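Local structure of protein P47 (Clostridium botulinum, 6EKT) at residues 243-257 with 269-281. The protein resembles tubular lipid-binding proteins and may be part of a progenitor complex that protects botulinum neurotoxin in the host gut. Sequence-based numbering, arbitrary orientation. Where two conformers were deposited one is given.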
ATOM      1  N   SER A 243       3.120  -3.772  -3.957  1.00 20.86           N
ATOM      2  CA  SER A 243       4.064  -4.867  -4.195  1.00 20.88           C
ATOM      3  C   SER A 243       5.085  -4.490  -5.294  1.00 20.94           C
ATOM      4  O   SER A 243       4.821  -3.631  -6.153  1.00 20.95           O
ATOM      5  CB  SER A 243       3.344  -6.153  -4.615  1.00 21.29           C
ATOM      6  OG  SER A 243       2.828  -6.039  -5.948  1.00 21.32           O
ATOM      7  N   GLU A 244       6.262  -5.100  -5.208  1.00 20.98           N
ATOM      8  CA  GLU A 244       7.280  -4.928  -6.253  1.00 21.87           C
ATOM      9  C   GLU A 244       6.693  -5.140  -7.652  1.00 22.01           C
ATOM     10  O   GLU A 244       6.962  -4.342  -8.566  1.00 22.74           O
ATOM     11  CB  GLU A 244       8.437  -5.897  -6.030  1.00 22.74           C
ATOM     12  CG  GLU A 244       9.498  -5.796  -7.127  1.00 25.18           C
ATOM     13  CD  GLU A 244      10.526  -6.902  -7.005  1.00 27.26           C
ATOM     14  OE1 GLU A 244      10.284  -7.994  -7.524  1.00 28.80           O
ATOM     15  OE2 GLU A 244      11.574  -6.665  -6.395  1.00 29.45           O
ATOM     16  N   LYS A 245       5.915  -6.209  -7.824  1.00 22.39           N
ATOM     17  CA  LYS A 245       5.370  -6.576  -9.135  1.00 22.56           C
ATOM     18  C   LYS A 245       4.386  -5.527  -9.663  1.00 22.40           C
ATOM     19  O   LYS A 245       4.463  -5.119 -10.838  1.00 21.44           O
ATOM     20  CB  LYS A 245       4.756  -7.988  -9.086  1.00 24.56           C
ATOM     21  CG  LYS A 245       4.017  -8.448 -10.331  1.00 26.91           C
ATOM     22  CD  LYS A 245       3.838  -9.948 -10.237  1.00 28.80           C
ATOM     23  CE  LYS A 245       2.572 -10.418 -10.912  1.00 31.67           C
ATOM     24  NZ  LYS A 245       2.573 -11.908 -10.828  1.00 31.94           N
ATOM     25  N   LEU A 246       3.473  -5.071  -8.804  1.00 22.06           N
ATOM     26  CA  LEU A 246       2.553  -3.987  -9.212  1.00 22.72           C
ATOM     27  C   LEU A 246       3.271  -2.682  -9.545  1.00 22.77           C
ATOM     28  O   LEU A 246       2.863  -1.969 -10.450  1.00 23.97           O
ATOM     29  CB  LEU A 246       1.474  -3.762  -8.138  1.00 22.80           C
ATOM     30  CG  LEU A 246       0.358  -4.811  -8.088  1.00 22.82           C
ATOM     31  CD1 LEU A 246      -0.611  -4.445  -6.949  1.00 24.03           C
ATOM     32  CD2 LEU A 246      -0.385  -4.899  -9.407  1.00 23.90           C
ATOM     33  N   PHE A 247       4.339  -2.373  -8.806  1.00 22.74           N
ATOM     34  CA  PHE A 247       5.168  -1.182  -9.051  1.00 22.37           C
ATOM     35  C   PHE A 247       5.811  -1.268 -10.457  1.00 23.15           C
ATOM     36  O   PHE A 247       5.747  -0.315 -11.241  1.00 23.30           O
ATOM     37  CB  PHE A 247       6.237  -1.054  -7.953  1.00 22.59           C
ATOM     38  CG  PHE A 247       7.231   0.053  -8.181  1.00 23.62           C
ATOM     39  CD1 PHE A 247       6.840   1.396  -8.126  1.00 24.26           C
ATOM     40  CD2 PHE A 247       8.565  -0.253  -8.479  1.00 23.92           C
ATOM     41  CE1 PHE A 247       7.762   2.416  -8.351  1.00 25.15           C
ATOM     42  CE2 PHE A 247       9.500   0.767  -8.693  1.00 24.49           C
ATOM     43  CZ  PHE A 247       9.102   2.095  -8.626  1.00 24.80           C
ATOM     44  N   LEU A 248       6.407  -2.414 -10.753  1.00 22.87           N
ATOM     45  CA  LEU A 248       7.034  -2.641 -12.067  1.00 23.83           C
ATOM     46  C   LEU A 248       6.009  -2.544 -13.191  1.00 24.42           C
ATOM     47  O   LEU A 248       6.263  -1.885 -14.187  1.00 25.39           O
ATOM     48  CB  LEU A 248       7.738  -3.999 -12.100  1.00 23.41           C
ATOM     49  CG  LEU A 248       9.011  -4.119 -11.260  1.00 24.10           C
ATOM     50  CD1 LEU A 248       9.520  -5.556 -11.260  1.00 24.75           C
ATOM     51  CD2 LEU A 248      10.100  -3.163 -11.757  1.00 24.19           C
ATOM     52  N   GLN A 249       4.854  -3.185 -13.014  1.00 25.34           N
ATOM     53  CA  GLN A 249       3.851  -3.292 -14.054  1.00 26.52           C
ATOM     54  C   GLN A 249       3.209  -1.934 -14.335  1.00 28.65           C
ATOM     55  O   GLN A 249       3.077  -1.540 -15.505  1.00 28.56           O
ATOM     56  CB  GLN A 249       2.778  -4.327 -13.673  1.00 27.16           C
ATOM     57  CG  GLN A 249       1.628  -4.474 -14.674  1.00 27.83           C
ATOM     58  CD  GLN A 249       2.078  -4.976 -16.040  1.00 28.44           C
ATOM     59  OE1 GLN A 249       2.874  -5.911 -16.142  1.00 27.53           O
ATOM     60  NE2 GLN A 249       1.541  -4.373 -17.089  1.00 28.89           N
ATOM     61  N   ASN A 250       2.884  -1.201 -13.264  1.00 28.43           N
ATOM     62  CA  ASN A 250       2.038  -0.018 -13.371  1.00 29.53           C
ATOM     63  C   ASN A 250       2.690   1.324 -13.175  1.00 30.71           C
ATOM     64  O   ASN A 250       2.089   2.363 -13.478  1.00 32.35           O
ATOM     65  CB  ASN A 250       0.852  -0.169 -12.425  1.00 29.45           C
ATOM     66  CG  ASN A 250       0.107  -1.440 -12.678  1.00 29.75           C
ATOM     67  OD1 ASN A 250       0.185  -2.389 -11.882  1.00 29.87           O
ATOM     68  ND2 ASN A 250      -0.579  -1.503 -13.815  1.00 28.79           N
ATOM     69  N   MET A 251       3.916   1.335 -12.685  1.00 30.91           N
ATOM     70  CA  MET A 251       4.621   2.600 -12.555  1.00 32.55           C
ATOM     71  C   MET A 251       5.915   2.662 -13.379  1.00 32.30           C
ATOM     72  O   MET A 251       6.261   3.715 -13.946  1.00 33.72           O
ATOM     73  CB  MET A 251       4.810   2.925 -11.077  1.00 35.11           C
ATOM     74  CG  MET A 251       3.441   3.172 -10.472  1.00 36.73           C
ATOM     75  SD  MET A 251       3.258   2.719  -8.768  1.00 39.04           S
ATOM     76  CE  MET A 251       3.643   4.315  -8.080  1.00 37.60           C
ATOM     77  N   VAL A 252       6.597   1.530 -13.483  1.00 30.31           N
ATOM     78  CA  VAL A 252       7.867   1.489 -14.214  1.00 29.82           C
ATOM     79  C   VAL A 252       7.694   1.169 -15.706  1.00 30.11           C
ATOM     80  O   VAL A 252       8.293   1.854 -16.537  1.00 29.42           O
ATOM     81  CB  VAL A 252       8.882   0.535 -13.544  1.00 28.75           C
ATOM     82  CG1 VAL A 252      10.165   0.405 -14.357  1.00 27.47           C
ATOM     83  CG2 VAL A 252       9.225   1.026 -12.141  1.00 28.90           C
ATOM     84  N   LEU A 253       6.905   0.142 -16.036  1.00 30.54           N
ATOM     85  CA  LEU A 253       6.827  -0.373 -17.419  1.00 31.87           C
ATOM     86  C   LEU A 253       6.511   0.708 -18.453  1.00 32.77           C
ATOM     87  O   LEU A 253       7.116   0.715 -19.514  1.00 33.87           O
ATOM     88  CB  LEU A 253       5.835  -1.555 -17.552  1.00 31.44           C
ATOM     89  CG  LEU A 253       5.896  -2.426 -18.828  1.00 32.18           C
ATOM     90  CD1 LEU A 253       7.202  -3.228 -18.872  1.00 31.20           C
ATOM     91  CD2 LEU A 253       4.700  -3.363 -18.940  1.00 32.43           C
ATOM     92  N   SER A 254       5.605   1.629 -18.128  1.00 34.48           N
ATOM     93  CA  SER A 254       5.196   2.691 -19.069  1.00 35.77           C
ATOM     94  C   SER A 254       6.031   3.981 -19.003  1.00 35.14           C
ATOM     95  O   SER A 254       5.708   4.977 -19.692  1.00 35.63           O
ATOM     96  CB  SER A 254       3.716   3.028 -18.880  1.00 37.85           C
ATOM     97  OG  SER A 254       3.557   3.719 -17.659  1.00 39.93           O
ATOM     98  N   ARG A 255       7.108   3.963 -18.210  1.00 31.63           N
ATOM     99  CA  ARG A 255       7.986   5.130 -18.080  1.00 30.14           C
ATOM    100  C   ARG A 255       9.462   4.853 -18.368  1.00 28.19           C
ATOM    101  O   ARG A 255      10.185   5.783 -18.669  1.00 27.06           O
ATOM    102  CB  ARG A 255       7.861   5.768 -16.697  1.00 32.73           C
ATOM    103  CG  ARG A 255       6.468   6.319 -16.370  1.00 35.84           C
ATOM    104  CD  ARG A 255       6.112   7.534 -17.233  1.00 38.22           C
ATOM    105  NE  ARG A 255       7.145   8.571 -17.172  1.00 40.25           N
ATOM    106  CZ  ARG A 255       7.229   9.606 -18.001  1.00 42.98           C
ATOM    107  NH1 ARG A 255       6.345   9.768 -18.975  1.00 45.96           N
ATOM    108  NH2 ARG A 255       8.210  10.489 -17.860  1.00 43.27           N
ATOM    109  N   LEU A 256       9.903   3.595 -18.259  1.00 25.88           N
ATOM    110  CA  LEU A 256      11.348   3.269 -18.422  1.00 25.22           C
ATOM    111  C   LEU A 256      11.895   3.663 -19.805  1.00 25.69           C
ATOM    112  O   LEU A 256      13.089   3.922 -19.932  1.00 25.66           O
ATOM    113  CB  LEU A 256      11.634   1.788 -18.152  1.00 24.03           C
ATOM    114  CG  LEU A 256      11.158   0.719 -19.153  1.00 24.66           C
ATOM    115  CD1 LEU A 256      12.195   0.390 -20.247  1.00 23.87           C
ATOM    116  CD2 LEU A 256      10.774  -0.560 -18.409  1.00 23.75           C
ATOM    117  N   SER A 257      11.015   3.701 -20.812  1.00 26.50           N
ATOM    118  CA  SER A 257      11.424   3.996 -22.204  1.00 27.23           C
ATOM    119  C   SER A 257      11.159   5.447 -22.634  1.00 28.32           C
ATOM    120  O   SER A 257      11.307   5.784 -23.822  1.00 27.90           O
ATOM    121  CB  SER A 257      10.752   3.022 -23.170  1.00 27.54           C
ATOM    122  OG  SER A 257       9.356   3.266 -23.260  1.00 29.05           O
ATOM    123  N   PHE A 269       8.251  -4.122 -23.999  1.00 28.48           N
ATOM    124  CA  PHE A 269       8.692  -4.699 -22.744  1.00 27.52           C
ATOM    125  C   PHE A 269       7.533  -5.400 -22.041  1.00 29.13           C
ATOM    126  O   PHE A 269       6.374  -5.190 -22.395  1.00 29.43           O
ATOM    127  CB  PHE A 269       9.234  -3.609 -21.810  1.00 26.35           C
ATOM    128  CG  PHE A 269      10.321  -2.754 -22.416  1.00 25.16           C
ATOM    129  CD1 PHE A 269      10.000  -1.581 -23.140  1.00 25.33           C
ATOM    130  CD2 PHE A 269      11.664  -3.093 -22.249  1.00 24.44           C
ATOM    131  CE1 PHE A 269      10.997  -0.769 -23.690  1.00 24.88           C
ATOM    132  CE2 PHE A 269      12.669  -2.277 -22.797  1.00 23.45           C
ATOM    133  CZ  PHE A 269      12.339  -1.119 -23.511  1.00 23.89           C
ATOM    134  N   GLU A 270       7.871  -6.210 -21.038  1.00 29.29           N
ATOM    135  CA  GLU A 270       6.886  -6.900 -20.215  1.00 30.25           C
ATOM    136  C   GLU A 270       7.507  -7.310 -18.883  1.00 28.87           C
ATOM    137  O   GLU A 270       8.731  -7.442 -18.769  1.00 25.92           O
ATOM    138  CB  GLU A 270       6.333  -8.136 -20.958  1.00 33.43           C
ATOM    139  CG  GLU A 270       7.291  -9.314 -21.030  1.00 36.55           C
ATOM    140  CD  GLU A 270       6.781 -10.430 -21.918  1.00 40.24           C
ATOM    141  OE1 GLU A 270       7.027 -10.366 -23.126  1.00 43.60           O
ATOM    142  OE2 GLU A 270       6.136 -11.374 -21.411  1.00 43.53           O
ATOM    143  N   VAL A 271       6.640  -7.551 -17.894  1.00 27.00           N
ATOM    144  CA  VAL A 271       7.056  -8.042 -16.597  1.00 27.03           C
ATOM    145  C   VAL A 271       7.018  -9.570 -16.586  1.00 27.80           C
ATOM    146  O   VAL A 271       5.991 -10.176 -16.892  1.00 28.48           O
ATOM    147  CB  VAL A 271       6.140  -7.488 -15.462  1.00 27.00           C
ATOM    148  CG1 VAL A 271       6.430  -8.194 -14.148  1.00 26.74           C
ATOM    149  CG2 VAL A 271       6.334  -5.986 -15.312  1.00 26.71           C
ATOM    150  N   ILE A 272       8.146 -10.186 -16.244  1.00 27.52           N
ATOM    151  CA  ILE A 272       8.191 -11.616 -15.960  1.00 29.35           C
ATOM    152  C   ILE A 272       7.953 -11.781 -14.454  1.00 29.34           C
ATOM    153  O   ILE A 272       8.697 -11.227 -13.637  1.00 28.69           O
ATOM    154  CB  ILE A 272       9.567 -12.218 -16.360  1.00 30.71           C
ATOM    155  CG1 ILE A 272       9.931 -11.854 -17.812  1.00 31.75           C
ATOM    156  CG2 ILE A 272       9.643 -13.721 -16.066  1.00 32.33           C
ATOM    157  CD1 ILE A 272       9.046 -12.431 -18.913  1.00 33.95           C
ATOM    158  N   SER A 273       6.917 -12.536 -14.103  0.50 30.43           N
ATOM    159  CA  SER A 273       6.623 -12.825 -12.710  0.50 31.11           C
ATOM    160  C   SER A 273       7.663 -13.786 -12.172  0.50 31.21           C
ATOM    161  O   SER A 273       8.125 -14.683 -12.885  0.50 31.75           O
ATOM    162  CB  SER A 273       5.223 -13.415 -12.562  0.50 32.56           C
ATOM    163  OG  SER A 273       4.246 -12.446 -12.884  0.50 33.21           O
ATOM    164  N   THR A 274       8.058 -13.552 -10.928  1.00 30.52           N
ATOM    165  CA  THR A 274       8.950 -14.454 -10.196  1.00 31.19           C
ATOM    166  C   THR A 274       8.266 -15.007  -8.926  1.00 31.75           C
ATOM    167  O   THR A 274       8.793 -15.916  -8.280  1.00 31.03           O
ATOM    168  CB  THR A 274      10.285 -13.768  -9.830  1.00 32.09           C
ATOM    169  OG1 THR A 274      10.031 -12.535  -9.151  1.00 31.21           O
ATOM    170  CG2 THR A 274      11.145 -13.494 -11.085  1.00 31.81           C
ATOM    171  N   SER A 275       7.119 -14.413  -8.576  1.00 30.01           N
ATOM    172  CA  SER A 275       6.180 -14.902  -7.523  1.00 31.20           C
ATOM    173  C   SER A 275       4.882 -14.104  -7.692  1.00 30.60           C
ATOM    174  O   SER A 275       4.768 -13.308  -8.637  1.00 28.88           O
ATOM    175  CB  SER A 275       6.735 -14.727  -6.097  1.00 31.16           C
ATOM    176  OG  SER A 275       6.753 -13.363  -5.697  1.00 30.73           O
ATOM    177  N   ASP A 276       3.900 -14.301  -6.797  1.00 30.22           N
ATOM    178  CA  ASP A 276       2.676 -13.488  -6.857  1.00 29.66           C
ATOM    179  C   ASP A 276       2.943 -11.996  -6.681  1.00 27.99           C
ATOM    180  O   ASP A 276       2.187 -11.153  -7.188  1.00 27.73           O
ATOM    181  CB  ASP A 276       1.678 -13.950  -5.803  1.00 33.08           C
ATOM    182  CG  ASP A 276       1.102 -15.313  -6.124  1.00 36.41           C
ATOM    183  OD1 ASP A 276       0.551 -15.473  -7.233  1.00 38.80           O
ATOM    184  OD2 ASP A 276       1.235 -16.218  -5.278  1.00 39.78           O
ATOM    185  N   THR A 277       4.031 -11.665  -5.996  1.00 25.68           N
ATOM    186  CA  THR A 277       4.279 -10.278  -5.650  1.00 26.01           C
ATOM    187  C   THR A 277       5.606  -9.698  -6.152  1.00 25.54           C
ATOM    188  O   THR A 277       5.892  -8.538  -5.878  1.00 25.46           O
ATOM    189  CB  THR A 277       4.198 -10.071  -4.132  1.00 25.49           C
ATOM    190  OG1 THR A 277       5.204 -10.878  -3.524  1.00 26.38           O
ATOM    191  CG2 THR A 277       2.771 -10.438  -3.592  1.00 25.61           C
ATOM    192  N   THR A 278       6.395 -10.497  -6.875  1.00 25.90           N
ATOM    193  CA  THR A 278       7.694 -10.046  -7.396  1.00 25.79           C
ATOM    194  C   THR A 278       7.842 -10.306  -8.899  1.00 25.48           C
ATOM    195  O   THR A 278       7.132 -11.131  -9.482  1.00 25.42           O
ATOM    196  CB  THR A 278       8.892 -10.696  -6.649  1.00 26.36           C
ATOM    197  OG1 THR A 278       8.835 -12.107  -6.796  1.00 26.77           O
ATOM    198  CG2 THR A 278       8.930 -10.305  -5.165  1.00 27.30           C
ATOM    199  N   GLY A 279       8.783  -9.596  -9.528  1.00 26.22           N
ATOM    200  CA  GLY A 279       9.068  -9.809 -10.940  1.00 27.01           C
ATOM    201  C   GLY A 279      10.260  -9.029 -11.438  1.00 26.85           C
ATOM    202  O   GLY A 279      10.973  -8.384 -10.662  1.00 26.50           O
ATOM    203  N   ARG A 280      10.450  -9.080 -12.747  1.00 27.84           N
ATOM    204  CA  ARG A 280      11.507  -8.312 -13.419  1.00 29.30           C
ATOM    205  C   ARG A 280      11.022  -7.951 -14.817  1.00 28.47           C
ATOM    206  O   ARG A 280      10.027  -8.489 -15.278  1.00 28.69           O
ATOM    207  CB  ARG A 280      12.826  -9.111 -13.466  1.00 31.12           C
ATOM    208  CG  ARG A 280      12.698 -10.455 -14.137  1.00 34.66           C
ATOM    209  CD  ARG A 280      13.851 -11.399 -13.790  1.00 38.91           C
ATOM    210  NE  ARG A 280      13.632 -12.645 -14.512  1.00 41.67           N
ATOM    211  CZ  ARG A 280      13.941 -12.845 -15.791  1.00 43.58           C
ATOM    212  NH1 ARG A 280      14.545 -11.896 -16.509  1.00 44.20           N
ATOM    213  NH2 ARG A 280      13.657 -14.017 -16.351  1.00 44.90           N
ATOM    214  N   ILE A 281      11.730  -7.035 -15.475  1.00 26.44           N
ATOM    215  CA  ILE A 281      11.295  -6.510 -16.760  1.00 27.08           C
ATOM    216  C   ILE A 281      12.297  -6.948 -17.827  1.00 26.40           C
ATOM    217  O   ILE A 281      13.514  -6.967 -17.590  1.00 26.53           O
ATOM    218  CB  ILE A 281      11.093  -4.961 -16.739  1.00 26.53           C
ATOM    219  CG1 ILE A 281       9.821  -4.590 -15.940  1.00 27.21           C
ATOM    220  CG2 ILE A 281      10.990  -4.405 -18.165  1.00 27.94           C
ATOM    221  CD1 ILE A 281       9.603  -3.106 -15.671  1.00 25.85           C
TER
HETATM  222  O   HOH W   1       1.509  -8.324  -6.576  1.00 29.15           O
HETATM  223  O   HOH W   2       6.669  -7.256  -3.251  1.00 35.34           O
HETATM  224  O   HOH W   3       3.892  -6.972 -18.381  1.00 34.18           O
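Helix 244-252 lies along a beta hairpin, strands 269-273 and 279-281, and the hairpin's loop grips the helix's first turn. Lys245 N donates to Thr277 O (3.0 Å), approaching from above the carbonyl plane, and one water joins the same oxygen to Glu244 N. Another water links OG of the N-cap residue Ser243, which accepts from Leu246 N, to Asp276 O. Glu244, its CG swung opposite the backbone N (chi1 178°) and the chain extended beyond, reaches past Thr278 CB and takes Gly279 N on the anti lone pair of OE1 (3.0 Å, N-H...O 161°). Lys245 diverges from it, its aliphatic stem over the loop backbone; in one of the two conformers of Ser273, NZ donates to OG at 2.7 Å.

Further along, the contact turns greasy. Leu248 CB meets Val271 CG2 at 4.0 Å, while Ile281 CD1 sits among Leu248 CD2, Val252 CG1 (3.8 Å) and Leu253 CD1. Farther down the chain, Leu256 lays CD1 over one face of the Phe269 ring, 3.7 Å from its centroid; Phe306 meets that ring edge-to-face. Leu310 and Met308 of the neighbouring strand 297-311 extend the apolar floor. The result is a helix packed on an antiparallel sheet, consistent with the TULIP-like fold of P47.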